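PDB 2PEF: serine protease inhibitor from Thermoanaerobacter tengcongensis, which probably inhibits serine proteases as a member of the serpin family and is seen here in the latent state. Local coordinates for residues L203-E208 with V225-D230. Sequence-based numbering, arbitrary orientation.
Sequences LYIEEE and VAILPD
I205 spans the gap to strand 225-229 almost single-handedly, its terminal methyl resting on V225 and on the backbone of A226. I205 CB is still 4.9 Å from A226 O, its nearest atom across the contact. The branch methyl CG2 lies anti to the backbone N and comes no nearer than 4.7 Å to I227 CG1, so it adds little. The longer branch starts beside the backbone N (chi1 -70°); its first carbon, I205 CG1, still stops 4.9 Å from A226 O, but the extended chi2 carries CD1 the rest of the way. I205 CD1 meets V225 CG1 at 3.7 Å, the two side chains crossing at about a right angle. The carbonyl oxygen A226 O lies 3.9 Å from I205 CD1. I227 CG1, at 4.3 Å from I205 CD1, gives looser apolar contact further along the strand. No hydrogen bond joins the two segments, which run in roughly the same direction with their axes inclined by 35°. Strand 210-216 lies between them and accounts for both features: it pairs antiparallel with both, bonding I205 through G212 and A226 through F213, and I205 also packs on V214. L250 of helix 244-252 touches both I205 and I227, adding a helix to the buried apolar cluster. Two strands that reach each other over the central one, on the side covered by a helix, are what a twisted antiparallel meander provides; here it forms the first three strands of serpin sheet B, packed against helix H.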
loop_
_atom_site.group_PDB
_atom_site.type_symbol
_atom_site.label_atom_id
_atom_site.label_comp_id
_atom_site.label_asym_id
_atom_site.label_seq_id
_atom_site.Cartn_x
_atom_site.Cartn_y
_atom_site.Cartn_z
ATOM N N LEU A 203 -6.314 -23.215 5.943
ATOM C CA LEU A 203 -5.019 -23.066 5.303
ATOM C C LEU A 203 -4.007 -22.728 6.376
ATOM O O LEU A 203 -4.165 -21.738 7.093
ATOM C CB LEU A 203 -5.054 -21.970 4.240
ATOM C CG LEU A 203 -5.705 -22.303 2.897
ATOM C CD1 LEU A 203 -5.625 -21.090 1.997
ATOM C CD2 LEU A 203 -5.054 -23.514 2.222
ATOM N N TYR A 204 -2.987 -23.577 6.490
ATOM C CA TYR A 204 -1.960 -23.454 7.514
ATOM C C TYR A 204 -0.623 -23.093 6.891
ATOM O O TYR A 204 -0.108 -23.819 6.035
ATOM C CB TYR A 204 -1.828 -24.778 8.261
ATOM C CG TYR A 204 -0.864 -24.778 9.431
ATOM C CD1 TYR A 204 -0.989 -23.858 10.477
ATOM C CD2 TYR A 204 0.146 -25.735 9.516
ATOM C CE1 TYR A 204 -0.114 -23.881 11.565
ATOM C CE2 TYR A 204 1.024 -25.765 10.596
ATOM C CZ TYR A 204 0.890 -24.840 11.615
ATOM O OH TYR A 204 1.770 -24.891 12.677
ATOM N N ILE A 205 -0.065 -21.965 7.322
ATOM C CA ILE A 205 1.248 -21.542 6.864
ATOM C C ILE A 205 2.289 -22.165 7.780
ATOM O O ILE A 205 2.185 -22.073 9.007
ATOM C CB ILE A 205 1.373 -19.998 6.849
ATOM C CG1 ILE A 205 0.491 -19.412 5.744
ATOM C CG2 ILE A 205 2.826 -19.555 6.663
ATOM C CD1 ILE A 205 0.159 -17.957 5.940
ATOM N N GLU A 206 3.271 -22.828 7.178
ATOM C CA GLU A 206 4.352 -23.441 7.931
ATOM C C GLU A 206 5.667 -23.279 7.185
ATOM O O GLU A 206 5.901 -23.912 6.143
ATOM C CB GLU A 206 4.051 -24.917 8.194
ATOM C CG GLU A 206 4.914 -25.559 9.262
ATOM C CD GLU A 206 4.725 -27.062 9.299
ATOM O OE1 GLU A 206 5.137 -27.740 8.334
ATOM O OE2 GLU A 206 4.157 -27.569 10.287
ATOM N N GLU A 207 6.521 -22.413 7.720
ATOM C CA GLU A 207 7.826 -22.164 7.124
ATOM C C GLU A 207 8.904 -22.263 8.187
ATOM O O GLU A 207 8.612 -22.519 9.354
ATOM C CB GLU A 207 7.862 -20.788 6.444
ATOM C CG GLU A 207 6.879 -20.617 5.285
ATOM C CD GLU A 207 7.158 -21.541 4.101
ATOM O OE1 GLU A 207 6.189 -21.947 3.432
ATOM O OE2 GLU A 207 8.338 -21.859 3.829
ATOM N N GLU A 208 10.156 -22.073 7.788
ATOM C CA GLU A 208 11.226 -22.003 8.766
ATOM C C GLU A 208 10.973 -20.794 9.655
ATOM O O GLU A 208 10.713 -19.691 9.164
ATOM C CB GLU A 208 12.597 -21.928 8.090
ATOM C CG GLU A 208 12.948 -23.159 7.256
ATOM C CD GLU A 208 12.894 -24.462 8.044
ATOM O OE1 GLU A 208 13.714 -24.649 8.967
ATOM O OE2 GLU A 208 12.033 -25.308 7.725
ATOM N N VAL A 225 -3.767 -12.897 5.389
ATOM C CA VAL A 225 -2.638 -13.757 5.727
ATOM C C VAL A 225 -2.050 -13.299 7.061
ATOM O O VAL A 225 -1.768 -12.113 7.230
ATOM C CB VAL A 225 -1.559 -13.688 4.613
ATOM C CG1 VAL A 225 -0.276 -14.421 5.026
ATOM C CG2 VAL A 225 -2.111 -14.247 3.308
ATOM N N ALA A 226 -1.882 -14.233 8.003
ATOM C CA ALA A 226 -1.250 -13.945 9.297
ATOM C C ALA A 226 -0.029 -14.834 9.464
ATOM O O ALA A 226 -0.121 -16.045 9.272
ATOM C CB ALA A 226 -2.229 -14.170 10.443
ATOM N N ILE A 227 1.113 -14.233 9.801
ATOM C CA ILE A 227 2.373 -14.969 9.920
ATOM C C ILE A 227 3.013 -14.676 11.269
ATOM O O ILE A 227 3.236 -13.520 11.609
ATOM C CB ILE A 227 3.360 -14.600 8.785
ATOM C CG1 ILE A 227 2.747 -14.905 7.417
ATOM C CG2 ILE A 227 4.702 -15.335 8.965
ATOM C CD1 ILE A 227 3.490 -14.271 6.268
ATOM N N LEU A 228 3.294 -15.727 12.032
ATOM C CA LEU A 228 3.837 -15.575 13.372
ATOM C C LEU A 228 5.257 -16.133 13.470
ATOM O O LEU A 228 5.441 -17.347 13.540
ATOM C CB LEU A 228 2.931 -16.276 14.393
ATOM C CG LEU A 228 3.297 -16.164 15.874
ATOM C CD1 LEU A 228 2.894 -14.800 16.427
ATOM C CD2 LEU A 228 2.617 -17.282 16.649
ATOM N N PRO A 229 6.268 -15.247 13.451
ATOM C CA PRO A 229 7.645 -15.693 13.676
ATOM C C PRO A 229 7.802 -16.326 15.060
ATOM O O PRO A 229 7.208 -15.853 16.030
ATOM C CB PRO A 229 8.450 -14.395 13.566
ATOM C CG PRO A 229 7.592 -13.499 12.721
ATOM C CD PRO A 229 6.206 -13.798 13.190
ATOM N N ASP A 230 8.585 -17.398 15.138
ATOM C CA ASP A 230 8.749 -18.128 16.396
ATOM C C ASP A 230 9.837 -17.523 17.280
ATOM O O ASP A 230 10.464 -16.533 16.906
ATOM C CB ASP A 230 8.948 -19.638 16.154
ATOM C CG ASP A 230 10.298 -19.990 15.529
ATOM O OD1 ASP A 230 11.275 -19.211 15.618
ATOM O OD2 ASP A 230 10.384 -21.095 14.952
#